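Local coordinates for DUF3863 domain-containing protein (Parabacteroides distasonis, PDB 3LM3), which is of unknown function but probably belongs to the carbohydrate-active enzymes, as a putative glycoside hydrolase or deacetylase, at residues V172-H177 / M220-A225; G186-P191 / C200-G205; P191-T196 / S207-C212; V384-R389 / I415-L420. All blocks are in the same frame, centred on the assembly; numbering follows the deposited sequence. Where two conformers were deposited one is given.

Interaction 1: V172-H177 / M220-A225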
loop_
_atom_site.group_PDB
_atom_site.type_symbol
_atom_site.label_atom_id
_atom_site.label_comp_id
_atom_site.label_asym_id
_atom_site.label_seq_id
_atom_site.Cartn_x
_atom_site.Cartn_y
_atom_site.Cartn_z
ATOM N N VAL A 172 -3.056 -3.700 3.193
ATOM C CA VAL A 172 -3.247 -4.090 1.758
ATOM C C VAL A 172 -1.828 -3.971 1.206
ATOM O O VAL A 172 -1.286 -2.930 1.269
ATOM C CB VAL A 172 -4.222 -3.099 0.965
ATOM C CG1 VAL A 172 -4.140 -3.287 -0.597
ATOM C CG2 VAL A 172 -5.640 -3.130 1.465
ATOM N N ILE A 173 -1.199 -5.059 0.716
ATOM C CA ILE A 173 0.019 -4.921 -0.147
ATOM C C ILE A 173 -0.516 -5.275 -1.506
ATOM O O ILE A 173 -0.483 -6.426 -1.969
ATOM C CB ILE A 173 1.309 -5.732 0.246
ATOM C CG1 ILE A 173 1.790 -5.349 1.660
ATOM C CG2 ILE A 173 2.451 -5.328 -0.659
ATOM C CD1 ILE A 173 3.235 -5.846 2.050
ATOM N N TRP A 174 -1.108 -4.268 -2.149
ATOM C CA TRP A 174 -1.998 -4.513 -3.270
ATOM C C TRP A 174 -1.313 -5.293 -4.373
ATOM O O TRP A 174 -0.224 -4.916 -4.851
ATOM C CB TRP A 174 -2.577 -3.208 -3.866
ATOM C CG TRP A 174 -3.620 -3.557 -4.869
ATOM C CD1 TRP A 174 -4.880 -4.015 -4.602
ATOM C CD2 TRP A 174 -3.468 -3.616 -6.287
ATOM N NE1 TRP A 174 -5.529 -4.330 -5.767
ATOM C CE2 TRP A 174 -4.675 -4.102 -6.819
ATOM C CE3 TRP A 174 -2.422 -3.307 -7.170
ATOM C CZ2 TRP A 174 -4.855 -4.292 -8.179
ATOM C CZ3 TRP A 174 -2.622 -3.503 -8.526
ATOM C CH2 TRP A 174 -3.824 -3.981 -9.016
ATOM N N SER A 175 -1.952 -6.390 -4.794
ATOM C CA SER A 175 -1.519 -7.269 -5.878
ATOM C C SER A 175 -0.319 -8.127 -5.586
ATOM O O SER A 175 0.115 -8.853 -6.450
ATOM C CB SER A 175 -1.304 -6.555 -7.217
ATOM O OG SER A 175 -0.075 -5.848 -7.319
ATOM N N GLN A 176 0.215 -8.094 -4.388
ATOM C CA GLN A 176 1.426 -8.855 -4.090
ATOM C C GLN A 176 1.186 -10.351 -4.295
ATOM O O GLN A 176 0.246 -10.935 -3.737
ATOM C CB GLN A 176 1.888 -8.593 -2.652
ATOM C CG GLN A 176 2.905 -9.609 -2.123
ATOM C CD GLN A 176 4.038 -9.827 -3.082
ATOM O OE1 GLN A 176 4.601 -10.928 -3.180
ATOM N NE2 GLN A 176 4.363 -8.796 -3.824
ATOM N N HIS A 177 2.030 -10.957 -5.131
ATOM C CA HIS A 177 2.029 -12.403 -5.299
ATOM C C HIS A 177 3.501 -12.776 -5.580
ATOM O O HIS A 177 4.166 -12.172 -6.449
ATOM C CB HIS A 177 1.043 -12.833 -6.419
ATOM C CG HIS A 177 0.288 -14.115 -6.152
ATOM N ND1 HIS A 177 -0.827 -14.181 -5.343
ATOM C CD2 HIS A 177 0.459 -15.367 -6.643
ATOM C CE1 HIS A 177 -1.286 -15.420 -5.312
ATOM N NE2 HIS A 177 -0.528 -16.159 -6.102
HETATM N N MSE A 220 0.949 1.069 -7.282
HETATM C CA MSE A 220 1.465 0.298 -8.409
HETATM C C MSE A 220 1.156 0.919 -9.760
HETATM O O MSE A 220 0.107 1.533 -9.960
HETATM C CB MSE A 220 0.873 -1.098 -8.410
HETATM C CG MSE A 220 1.303 -1.959 -7.266
HETATM SE SE MSE A 220 3.187 -2.336 -7.281
HETATM C CE MSE A 220 3.775 -0.991 -6.114
ATOM N N ASP A 221 2.058 0.674 -10.709
ATOM C CA ASP A 221 1.704 0.813 -12.120
ATOM C C ASP A 221 0.897 -0.439 -12.425
ATOM O O ASP A 221 1.418 -1.550 -12.390
ATOM C CB ASP A 221 2.972 0.902 -12.948
ATOM C CG ASP A 221 2.683 1.087 -14.445
ATOM O OD1 ASP A 221 1.673 0.513 -14.919
ATOM O OD2 ASP A 221 3.451 1.824 -15.141
ATOM N N PHE A 222 -0.387 -0.254 -12.730
ATOM C CA PHE A 222 -1.283 -1.396 -12.901
ATOM C C PHE A 222 -0.829 -2.354 -13.997
ATOM O O PHE A 222 -1.017 -3.571 -13.894
ATOM C CB PHE A 222 -2.711 -0.937 -13.210
ATOM C CG PHE A 222 -3.432 -0.295 -12.056
ATOM C CD1 PHE A 222 -3.650 -0.995 -10.888
ATOM C CD2 PHE A 222 -4.044 0.941 -12.200
ATOM C CE1 PHE A 222 -4.371 -0.440 -9.859
ATOM C CE2 PHE A 222 -4.775 1.504 -11.159
ATOM C CZ PHE A 222 -4.967 0.796 -10.012
ATOM N N ILE A 223 -0.222 -1.834 -15.054
ATOM C CA ILE A 223 0.271 -2.704 -16.127
ATOM C C ILE A 223 1.409 -3.595 -15.617
ATOM O O ILE A 223 1.431 -4.805 -15.882
ATOM C CB ILE A 223 0.669 -1.872 -17.362
ATOM C CG1 ILE A 223 -0.634 -1.324 -18.007
ATOM C CG2 ILE A 223 1.438 -2.722 -18.368
ATOM C CD1 ILE A 223 -0.432 -0.255 -19.047
ATOM N N CYS A 224 2.342 -3.038 -14.858
ATOM C CA CYS A 224 3.435 -3.825 -14.314
ATOM C C CYS A 224 2.942 -4.875 -13.323
ATOM O O CYS A 224 3.461 -5.996 -13.260
ATOM C CB CYS A 224 4.447 -2.930 -13.618
ATOM S SG CYS A 224 5.120 -1.587 -14.651
ATOM N N ALA A 225 1.933 -4.498 -12.537
ATOM C CA ALA A 225 1.471 -5.307 -11.407
ATOM C C ALA A 225 0.643 -6.501 -11.806
ATOM O O ALA A 225 0.310 -7.314 -10.950
ATOM C CB ALA A 225 0.701 -4.408 -10.420
#
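Trp-174 and Ser-175 form the corner of a type II beta turn that faces a short helix capped by Asp-221, with the CA atoms of Ser-175 and Ala-225 6.6 Å apart. Ser-175 takes the third place of the turn with a positive phi of 72°. The indole of Trp-174 reaches across because its CG stands anti to the backbone N (chi1 -172°). Phe-222 presents its ring edge to the indole face in an offset edge-to-face pair, the planes at 85° and the centroids of the two six-membered rings 5.3 Å apart; Trp-174 CH2 and Phe-222 CD1 approach to 3.5 Å. The selenomethionine Met-220 lays CG against the indole edge, 4.0 Å from Trp-174 CE3, before its chain bends away. Ala-225 is small enough for its methyl CB to sit 3.5 Å from Ser-175 OG. That hydroxyl donates to Trp-174 O of its own segment over 2.6 Å. The indole NE1 is likewise satisfied elsewhere, by Ser-187 O. With both donors turned to acceptors outside 220-225, no polar bond joins the segments, and cohesion probably rests on dispersion and weak attraction between aromatic C-H edge and indole face.

Interaction 2: G186-P191 / C200-G205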
loop_
_atom_site.group_PDB
_atom_site.type_symbol
_atom_site.label_atom_id
_atom_site.label_comp_id
_atom_site.label_asym_id
_atom_site.label_seq_id
_atom_site.Cartn_x
_atom_site.Cartn_y
_atom_site.Cartn_z
ATOM N N GLY A 186 -6.106 -9.691 -4.706
ATOM C CA GLY A 186 -7.544 -9.863 -4.752
ATOM C C GLY A 186 -8.367 -8.708 -4.246
ATOM O O GLY A 186 -9.590 -8.654 -4.499
ATOM N N SER A 187 -7.751 -7.817 -3.477
ATOM C CA SER A 187 -8.458 -6.709 -2.841
ATOM C C SER A 187 -8.641 -5.520 -3.768
ATOM O O SER A 187 -7.998 -5.438 -4.820
ATOM C CB SER A 187 -7.711 -6.267 -1.597
ATOM O OG SER A 187 -6.571 -5.436 -1.894
ATOM N N PRO A 188 -9.474 -4.550 -3.368
ATOM C CA PRO A 188 -9.371 -3.219 -3.971
ATOM C C PRO A 188 -8.046 -2.576 -3.635
ATOM O O PRO A 188 -7.428 -2.902 -2.626
ATOM C CB PRO A 188 -10.514 -2.411 -3.307
ATOM C CG PRO A 188 -11.460 -3.485 -2.766
ATOM C CD PRO A 188 -10.530 -4.595 -2.327
ATOM N N SER A 189 -7.596 -1.658 -4.488
ATOM C CA SER A 189 -6.367 -0.925 -4.242
ATOM C C SER A 189 -6.613 0.395 -3.543
ATOM O O SER A 189 -5.679 0.972 -3.005
ATOM C CB SER A 189 -5.596 -0.716 -5.523
ATOM O OG SER A 189 -6.242 0.193 -6.382
ATOM N N TYR A 190 -7.831 0.890 -3.558
ATOM C CA TYR A 190 -8.195 2.112 -2.841
ATOM C C TYR A 190 -8.907 1.721 -1.555
ATOM O O TYR A 190 -9.152 0.517 -1.295
ATOM C CB TYR A 190 -9.027 3.047 -3.729
ATOM C CG TYR A 190 -8.277 4.213 -4.390
ATOM C CD1 TYR A 190 -6.912 4.143 -4.693
ATOM C CD2 TYR A 190 -8.978 5.355 -4.757
ATOM C CE1 TYR A 190 -6.264 5.207 -5.289
ATOM C CE2 TYR A 190 -8.339 6.432 -5.360
ATOM C CZ TYR A 190 -6.982 6.345 -5.642
ATOM O OH TYR A 190 -6.360 7.381 -6.327
ATOM N N PRO A 191 -9.210 2.712 -0.704
ATOM C CA PRO A 191 -9.574 2.364 0.670
ATOM C C PRO A 191 -10.919 1.676 0.767
ATOM O O PRO A 191 -11.840 1.944 -0.013
ATOM C CB PRO A 191 -9.618 3.711 1.376
ATOM C CG PRO A 191 -8.620 4.530 0.572
ATOM C CD PRO A 191 -8.899 4.151 -0.849
ATOM N N CYS A 200 -8.815 -8.838 2.697
ATOM C CA CYS A 200 -8.851 -8.368 1.313
ATOM C C CYS A 200 -10.271 -8.144 0.774
ATOM O O CYS A 200 -10.449 -7.594 -0.337
ATOM C CB CYS A 200 -8.187 -9.388 0.404
ATOM S SG CYS A 200 -6.385 -9.437 0.548
ATOM N N LYS A 201 -11.285 -8.598 1.519
ATOM C CA LYS A 201 -12.681 -8.558 1.088
ATOM C C LYS A 201 -13.380 -7.345 1.701
ATOM O O LYS A 201 -13.376 -7.193 2.934
ATOM C CB LYS A 201 -13.407 -9.840 1.556
ATOM C CG LYS A 201 -14.878 -9.820 1.272
ATOM C CD LYS A 201 -15.586 -11.158 1.597
ATOM C CE LYS A 201 -17.076 -10.913 1.844
ATOM N NZ LYS A 201 -17.838 -12.196 1.613
ATOM N N PRO A 202 -14.011 -6.494 0.902
ATOM C CA PRO A 202 -14.888 -5.498 1.517
ATOM C C PRO A 202 -16.034 -6.114 2.350
ATOM O O PRO A 202 -16.668 -7.075 1.924
ATOM C CB PRO A 202 -15.446 -4.721 0.322
ATOM C CG PRO A 202 -14.393 -4.910 -0.779
ATOM C CD PRO A 202 -13.933 -6.338 -0.554
ATOM N N ALA A 203 -16.273 -5.573 3.540
ATOM C CA ALA A 203 -17.459 -5.938 4.309
ATOM C C ALA A 203 -18.697 -5.763 3.434
ATOM O O ALA A 203 -18.879 -4.745 2.768
ATOM C CB ALA A 203 -17.546 -5.079 5.588
ATOM N N GLN A 204 -19.564 -6.767 3.446
ATOM C CA GLN A 204 -20.763 -6.747 2.626
ATOM C C GLN A 204 -21.937 -6.039 3.310
ATOM O O GLN A 204 -22.861 -5.586 2.648
ATOM C CB GLN A 204 -21.178 -8.179 2.253
ATOM C CG GLN A 204 -20.090 -8.904 1.409
ATOM C CD GLN A 204 -19.813 -8.215 0.096
ATOM O OE1 GLN A 204 -20.667 -8.191 -0.789
ATOM N NE2 GLN A 204 -18.621 -7.636 -0.038
ATOM N N GLY A 205 -21.882 -5.940 4.623
ATOM C CA GLY A 205 -22.989 -5.364 5.380
ATOM C C GLY A 205 -22.654 -5.215 6.848
ATOM O O GLY A 205 -21.516 -5.394 7.256
#
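Pro-188 and Pro-202 turn the CG corners of their rings toward each other, 3.8 Å apart, each ring puckered with C-gamma exo. This is a contact of two compact apolar rings, and proline suits it because the closed ring offers hydrocarbon surface without a flexible chain to immobilise. Beside it, Ser-187 crosses close to Cys-200, where the two backbones come nearest, their CA atoms 4.5 Å apart. Ser-187 CB and Cys-200 CB meet at 3.7 Å. The thiol of Cys-200 lies beside its own backbone N (chi1 -73°) and makes only a peripheral approach to the serine. Ser-187 meets Cys-200 O with carbon: its CA and CB both lie 3.3 Å from that oxygen, the CA-H contact bent to 130° at the hydrogen. The oxygen is buried and finds no conventional donor, so this weak contact is probably a modest compensation. The serine hydroxyl is set between backbone N and carbonyl carbon (chi1 79°), from where it donates to Pro-188 O over 2.8 Å, arriving from above the carbonyl plane and tying the side chain to the backbone of the next residue. Gly-186 fits before it because its backbone angles would press a CB against the preceding carbonyl O. In the 200-205 segment, Gln-204 NE2 bonds to Pro-202 O over 2.8 Å and also reaches Lys-365 O. The side chain of Tyr-390 packs on both prolines. The arrangement is irregular loop-on-loop packing at a corner of the chain, found here within the helix-free connection that joins the parallel strands 168-172 and 213-216.

Interaction 3: P191-T196 / S207-C212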
loop_
_atom_site.group_PDB
_atom_site.type_symbol
_atom_site.label_atom_id
_atom_site.label_comp_id
_atom_site.label_asym_id
_atom_site.label_seq_id
_atom_site.Cartn_x
_atom_site.Cartn_y
_atom_site.Cartn_z
ATOM N N PRO A 191 -9.210 2.712 -0.704
ATOM C CA PRO A 191 -9.574 2.364 0.670
ATOM C C PRO A 191 -10.919 1.676 0.767
ATOM O O PRO A 191 -11.840 1.944 -0.013
ATOM C CB PRO A 191 -9.618 3.711 1.376
ATOM C CG PRO A 191 -8.620 4.530 0.572
ATOM C CD PRO A 191 -8.899 4.151 -0.849
ATOM N N PHE A 192 -11.025 0.755 1.727
ATOM C CA PHE A 192 -12.273 0.043 1.985
ATOM C C PHE A 192 -12.321 -0.419 3.432
ATOM O O PHE A 192 -11.288 -0.490 4.092
ATOM C CB PHE A 192 -12.438 -1.174 1.047
ATOM C CG PHE A 192 -11.356 -2.240 1.208
ATOM C CD1 PHE A 192 -10.118 -2.072 0.627
ATOM C CD2 PHE A 192 -11.590 -3.405 1.940
ATOM C CE1 PHE A 192 -9.130 -3.029 0.757
ATOM C CE2 PHE A 192 -10.588 -4.363 2.086
ATOM C CZ PHE A 192 -9.360 -4.169 1.512
ATOM N N TYR A 193 -13.530 -0.735 3.902
ATOM C CA TYR A 193 -13.717 -1.394 5.208
ATOM C C TYR A 193 -13.691 -2.909 4.989
ATOM O O TYR A 193 -14.485 -3.436 4.206
ATOM C CB TYR A 193 -15.050 -0.974 5.803
ATOM C CG TYR A 193 -15.199 0.484 6.163
ATOM C CD1 TYR A 193 -14.612 1.007 7.295
ATOM C CD2 TYR A 193 -15.998 1.316 5.411
ATOM C CE1 TYR A 193 -14.808 2.311 7.660
ATOM C CE2 TYR A 193 -16.180 2.656 5.758
ATOM C CZ TYR A 193 -15.621 3.139 6.894
ATOM O OH TYR A 193 -15.774 4.469 7.299
ATOM N N PRO A 194 -12.770 -3.615 5.655
ATOM C CA PRO A 194 -12.650 -5.050 5.438
ATOM C C PRO A 194 -13.765 -5.842 6.149
ATOM O O PRO A 194 -14.378 -5.374 7.118
ATOM C CB PRO A 194 -11.289 -5.369 6.030
ATOM C CG PRO A 194 -11.171 -4.356 7.187
ATOM C CD PRO A 194 -11.794 -3.123 6.653
ATOM N N SER A 195 -13.994 -7.030 5.623
ATOM C CA SER A 195 -14.896 -8.015 6.203
ATOM C C SER A 195 -14.233 -8.820 7.320
ATOM O O SER A 195 -13.045 -9.144 7.255
ATOM C CB SER A 195 -15.266 -8.993 5.098
ATOM O OG SER A 195 -16.161 -10.008 5.522
ATOM N N THR A 196 -15.029 -9.211 8.329
ATOM C CA THR A 196 -14.549 -10.159 9.318
ATOM C C THR A 196 -14.107 -11.491 8.678
ATOM O O THR A 196 -13.301 -12.226 9.263
ATOM C CB THR A 196 -15.632 -10.414 10.393
ATOM O OG1 THR A 196 -16.848 -10.782 9.778
ATOM C CG2 THR A 196 -15.862 -9.151 11.255
ATOM N N SER A 207 -23.266 -7.161 9.427
ATOM C CA SER A 207 -22.853 -8.365 10.163
ATOM C C SER A 207 -21.370 -8.699 10.091
ATOM O O SER A 207 -20.824 -9.281 11.029
ATOM C CB SER A 207 -23.675 -9.588 9.730
ATOM O OG SER A 207 -23.449 -9.910 8.376
ATOM N N ASP A 208 -20.707 -8.284 8.999
ATOM C CA ASP A 208 -19.288 -8.545 8.824
ATOM C C ASP A 208 -18.434 -7.272 8.808
ATOM O O ASP A 208 -17.261 -7.308 8.443
ATOM C CB ASP A 208 -19.043 -9.421 7.569
ATOM C CG ASP A 208 -19.350 -8.715 6.279
ATOM O OD1 ASP A 208 -20.289 -7.884 6.235
ATOM O OD2 ASP A 208 -18.672 -9.017 5.273
ATOM N N PHE A 209 -18.986 -6.164 9.294
ATOM C CA PHE A 209 -18.325 -4.862 9.169
ATOM C C PHE A 209 -17.192 -4.731 10.183
ATOM O O PHE A 209 -17.348 -5.083 11.374
ATOM C CB PHE A 209 -19.339 -3.735 9.378
ATOM C CG PHE A 209 -18.842 -2.366 8.958
ATOM C CD1 PHE A 209 -18.782 -2.010 7.613
ATOM C CD2 PHE A 209 -18.446 -1.451 9.916
ATOM C CE1 PHE A 209 -18.351 -0.737 7.230
ATOM C CE2 PHE A 209 -17.995 -0.182 9.539
ATOM C CZ PHE A 209 -17.958 0.171 8.209
ATOM N N ILE A 210 -16.054 -4.215 9.740
ATOM C CA ILE A 210 -14.992 -3.773 10.645
ATOM C C ILE A 210 -14.743 -2.278 10.380
ATOM O O ILE A 210 -14.482 -1.884 9.231
ATOM C CB ILE A 210 -13.680 -4.532 10.365
ATOM C CG1 ILE A 210 -13.841 -6.032 10.620
ATOM C CG2 ILE A 210 -12.518 -3.958 11.204
ATOM C CD1 ILE A 210 -12.662 -6.858 10.106
ATOM N N ASP A 211 -14.812 -1.458 11.419
ATOM C CA ASP A 211 -14.621 -0.004 11.304
ATOM C C ASP A 211 -13.124 0.331 11.313
ATOM O O ASP A 211 -12.620 1.000 12.210
ATOM C CB ASP A 211 -15.398 0.712 12.413
ATOM C CG ASP A 211 -15.425 2.219 12.248
ATOM O OD1 ASP A 211 -15.093 2.746 11.180
ATOM O OD2 ASP A 211 -15.775 2.898 13.230
ATOM N N CYS A 212 -12.420 -0.128 10.283
ATOM C CA CYS A 212 -11.038 0.184 10.096
ATOM C C CYS A 212 -10.834 0.320 8.597
ATOM O O CYS A 212 -11.227 -0.554 7.823
ATOM C CB CYS A 212 -10.156 -0.938 10.645
ATOM S SG CYS A 212 -8.372 -0.497 10.687
HETATM O O HOH W 1 -16.752 4.504 9.922
HETATM O O HOH W 2 -18.572 -11.297 11.945
#
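Ser-195 and Asp-208 are joined by the one direct hydrogen bond between side chains of the two segments: Ser-195 OG donates to Asp-208 OD2 over 2.7 Å, meeting the oxygen on its anti side. The hydroxyl is carried to the carboxylate by standing opposite its own backbone N (chi1 -179°). Both groups have further partners. OD2 also accepts from Gln-204 N, OD1 takes Gly-205 N, and the serine oxygen accepts from Glu-197 N, a versatility that suits a hydroxyl at this place. The backbone of Asp-208 adds a second link, its O receiving Thr-196 N over 2.9 Å at 151°, whereas Ile-210 N reaches Pro-194 O only by a weak bond. At the exposed end a water links Thr-196 OG1 and Ser-207 O. Another water donates both to Tyr-193 OH, over 2.8 Å, and to Asp-211 OD1, over 2.7 Å; the phenol has a further partner in Tyr-333 O, and Asp-211 OD2 forms a salt bridge with Arg-330. Phe-209 places CZ over the centre of the Tyr-193 ring, but the rings are inclined at 47°, an oblique pair. Helix 322-332 borders this region through Trp-329, which meets the Tyr-193 ring, and through Arg-330, while Phe-192 pairs by backbone with Asn-214 of strand 213-216.

Interaction 4: V384-R389 / I415-L420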
loop_
_atom_site.group_PDB
_atom_site.type_symbol
_atom_site.label_atom_id
_atom_site.label_comp_id
_atom_site.label_asym_id
_atom_site.label_seq_id
_atom_site.Cartn_x
_atom_site.Cartn_y
_atom_site.Cartn_z
ATOM N N VAL A 384 -11.165 -9.624 -20.243
ATOM C CA VAL A 384 -11.162 -9.732 -18.802
ATOM C C VAL A 384 -9.897 -10.456 -18.384
ATOM O O VAL A 384 -9.672 -11.609 -18.744
ATOM C CB VAL A 384 -12.383 -10.539 -18.286
ATOM C CG1 VAL A 384 -12.349 -10.685 -16.743
ATOM C CG2 VAL A 384 -13.707 -9.893 -18.701
ATOM N N ILE A 385 -9.068 -9.779 -17.574
ATOM C CA ILE A 385 -7.891 -10.406 -16.980
ATOM C C ILE A 385 -8.025 -10.647 -15.475
ATOM O O ILE A 385 -7.205 -11.355 -14.881
ATOM C CB ILE A 385 -6.566 -9.648 -17.282
ATOM C CG1 ILE A 385 -6.516 -8.281 -16.605
ATOM C CG2 ILE A 385 -6.379 -9.535 -18.800
ATOM C CD1 ILE A 385 -5.073 -7.696 -16.557
ATOM N N ASP A 386 -9.035 -10.047 -14.847
ATOM C CA ASP A 386 -9.318 -10.288 -13.432
ATOM C C ASP A 386 -10.808 -10.100 -13.222
ATOM O O ASP A 386 -11.385 -9.105 -13.654
ATOM C CB ASP A 386 -8.530 -9.320 -12.525
ATOM C CG ASP A 386 -8.511 -9.751 -11.077
ATOM O OD1 ASP A 386 -9.522 -9.454 -10.381
ATOM O OD2 ASP A 386 -7.458 -10.320 -10.661
ATOM N N PHE A 387 -11.438 -11.053 -12.544
ATOM C CA PHE A 387 -12.784 -10.896 -12.031
ATOM C C PHE A 387 -12.806 -11.641 -10.719
ATOM O O PHE A 387 -12.719 -12.880 -10.698
ATOM C CB PHE A 387 -13.832 -11.434 -13.006
ATOM C CG PHE A 387 -15.237 -11.289 -12.498
ATOM C CD1 PHE A 387 -15.769 -10.018 -12.253
ATOM C CD2 PHE A 387 -16.028 -12.395 -12.281
ATOM C CE1 PHE A 387 -17.054 -9.874 -11.765
ATOM C CE2 PHE A 387 -17.331 -12.247 -11.794
ATOM C CZ PHE A 387 -17.839 -10.993 -11.553
ATOM N N THR A 388 -12.834 -10.886 -9.621
ATOM C CA THR A 388 -12.730 -11.430 -8.286
ATOM C C THR A 388 -13.978 -10.994 -7.530
ATOM O O THR A 388 -14.186 -9.811 -7.303
ATOM C CB THR A 388 -11.461 -10.899 -7.596
ATOM O OG1 THR A 388 -10.303 -11.221 -8.366
ATOM C CG2 THR A 388 -11.286 -11.485 -6.186
ATOM N N ARG A 389 -14.827 -11.957 -7.170
ATOM C CA ARG A 389 -16.070 -11.673 -6.470
ATOM C C ARG A 389 -15.891 -11.619 -4.971
ATOM O O ARG A 389 -15.198 -12.416 -4.394
ATOM C CB ARG A 389 -17.099 -12.755 -6.822
ATOM C CG ARG A 389 -17.581 -12.644 -8.235
ATOM C CD ARG A 389 -18.596 -13.704 -8.565
ATOM N NE ARG A 389 -19.847 -13.476 -7.864
ATOM C CZ ARG A 389 -21.002 -13.970 -8.255
ATOM N NH1 ARG A 389 -21.081 -14.719 -9.357
ATOM N NH2 ARG A 389 -22.078 -13.697 -7.552
ATOM N N ILE A 415 -11.371 -15.285 -11.992
ATOM C CA ILE A 415 -10.230 -14.988 -12.846
ATOM C C ILE A 415 -9.297 -14.047 -12.074
ATOM O O ILE A 415 -9.742 -13.020 -11.564
ATOM C CB ILE A 415 -10.667 -14.298 -14.179
ATOM C CG1 ILE A 415 -11.659 -15.207 -14.948
ATOM C CG2 ILE A 415 -9.479 -13.970 -15.084
ATOM C CD1 ILE A 415 -12.143 -14.635 -16.263
ATOM N N ASN A 416 -8.007 -14.389 -12.039
ATOM C CA ASN A 416 -7.017 -13.562 -11.334
ATOM C C ASN A 416 -5.904 -13.131 -12.283
ATOM O O ASN A 416 -5.386 -13.941 -13.048
ATOM C CB ASN A 416 -6.459 -14.308 -10.127
ATOM C CG ASN A 416 -5.250 -13.621 -9.547
ATOM O OD1 ASN A 416 -4.125 -13.915 -9.961
ATOM N ND2 ASN A 416 -5.482 -12.645 -8.663
ATOM N N GLN A 417 -5.503 -11.859 -12.181
ATOM C CA GLN A 417 -4.549 -11.234 -13.113
ATOM C C GLN A 417 -3.199 -11.917 -13.215
ATOM O O GLN A 417 -2.560 -11.815 -14.254
ATOM C CB GLN A 417 -4.348 -9.769 -12.757
ATOM C CG GLN A 417 -3.641 -9.540 -11.415
ATOM C CD GLN A 417 -3.556 -8.074 -11.030
ATOM O OE1 GLN A 417 -3.502 -7.207 -11.907
ATOM N NE2 GLN A 417 -3.504 -7.789 -9.718
ATOM N N LYS A 418 -2.748 -12.607 -12.164
ATOM C CA LYS A 418 -1.442 -13.237 -12.212
ATOM C C LYS A 418 -1.404 -14.397 -13.211
ATOM O O LYS A 418 -0.324 -14.825 -13.636
ATOM C CB LYS A 418 -1.004 -13.698 -10.817
ATOM C CG LYS A 418 -1.067 -12.623 -9.745
ATOM C CD LYS A 418 -0.060 -11.466 -9.981
ATOM C CE LYS A 418 -0.289 -10.370 -8.999
ATOM N NZ LYS A 418 0.759 -9.284 -9.109
ATOM N N ALA A 419 -2.578 -14.898 -13.588
ATOM C CA ALA A 419 -2.683 -15.858 -14.710
ATOM C C ALA A 419 -1.922 -17.161 -14.447
ATOM O O ALA A 419 -1.305 -17.730 -15.371
ATOM C CB ALA A 419 -2.226 -15.222 -16.033
ATOM N N LEU A 420 -1.967 -17.616 -13.205
ATOM C CA LEU A 420 -1.218 -18.806 -12.816
ATOM C C LEU A 420 -2.011 -20.092 -12.972
ATOM O O LEU A 420 -1.412 -21.156 -12.967
ATOM C CB LEU A 420 -0.671 -18.691 -11.403
ATOM C CG LEU A 420 0.309 -17.516 -11.236
ATOM C CD1 LEU A 420 0.771 -17.424 -9.813
ATOM C CD2 LEU A 420 1.512 -17.615 -12.171
HETATM O O HOH W 3 -10.146 -14.192 -8.800
HETATM O O HOH W 4 -8.041 -12.313 -7.303
#
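Phe-387 and Ile-415 form a single antiparallel, hydrogen-bonded bridge, by which an irregular segment lies against strand 383-389, one of the two outermost strands of the four-stranded antiparallel sheet. Phe-387 N donates to Ile-415 O over 2.8 Å, and Ile-415 N returns a straighter bond to Phe-387 O, 3.0 Å long at 171°. Ile-415 points its branched side chain at the strand: CG2 rests 3.5 Å from Ile-385 O, and CD1 reaches CG1 of Val-384 at 4.0 Å, the two chains crossing at about a right angle. Beta-branched residues suit such a place, since they cover the strand close to the backbone. Asp-386 supplies the polar half. With CG anti to the backbone N (chi1 -165°), its carboxylate reaches across so that OD2 accepts Gln-417 N over 2.9 Å. The same oxygen forms a salt bridge with Arg-368, which would favour the charged form, and OD1 accepts from Thr-388 OG1 over 2.8 Å, so both oxygens are held and the carboxylate's rotation is fixed. The threonine hydroxyl in turn accepts from two waters, one of them also bound by Asn-416 ND2, the other donating weakly to Ile-415 O. Asn-416 makes an Asx turn, its OD1 accepting Lys-418 N, and also begins a type I beta turn ending at Ala-419. Opposite Ala-370 of strand 367-374, Ile-385 and Asp-386 make a classic beta bulge, so the arrangement is a bulged edge strand whose outer side is paired, through a single bridge, with a non-regular segment.

In the fold
Interactions 2 and 3 share Pro-191, have centres about 8 Å apart and alternate along the chain; both are nested inside the loop closed by interaction 1. That loop includes the connection between parallel strands 168-172 and 213-216, and strand 213-216 itself. Interactions 2 and 3 lie in this long helix-free connection, while interaction 1 brings its start against the short helix 222-225. Interaction 4 follows in series, on the antiparallel sheet. Its centre lies about 13 Å from that of interaction 1, and Lys-418 NZ bonds to Ser-175 O and Ala-225 O. The turn at 172-177 thus touches residues 186-191 through Trp-174 and 415-420 through Lys-418, one place where the DUF3863 and DUF3864 regions meet.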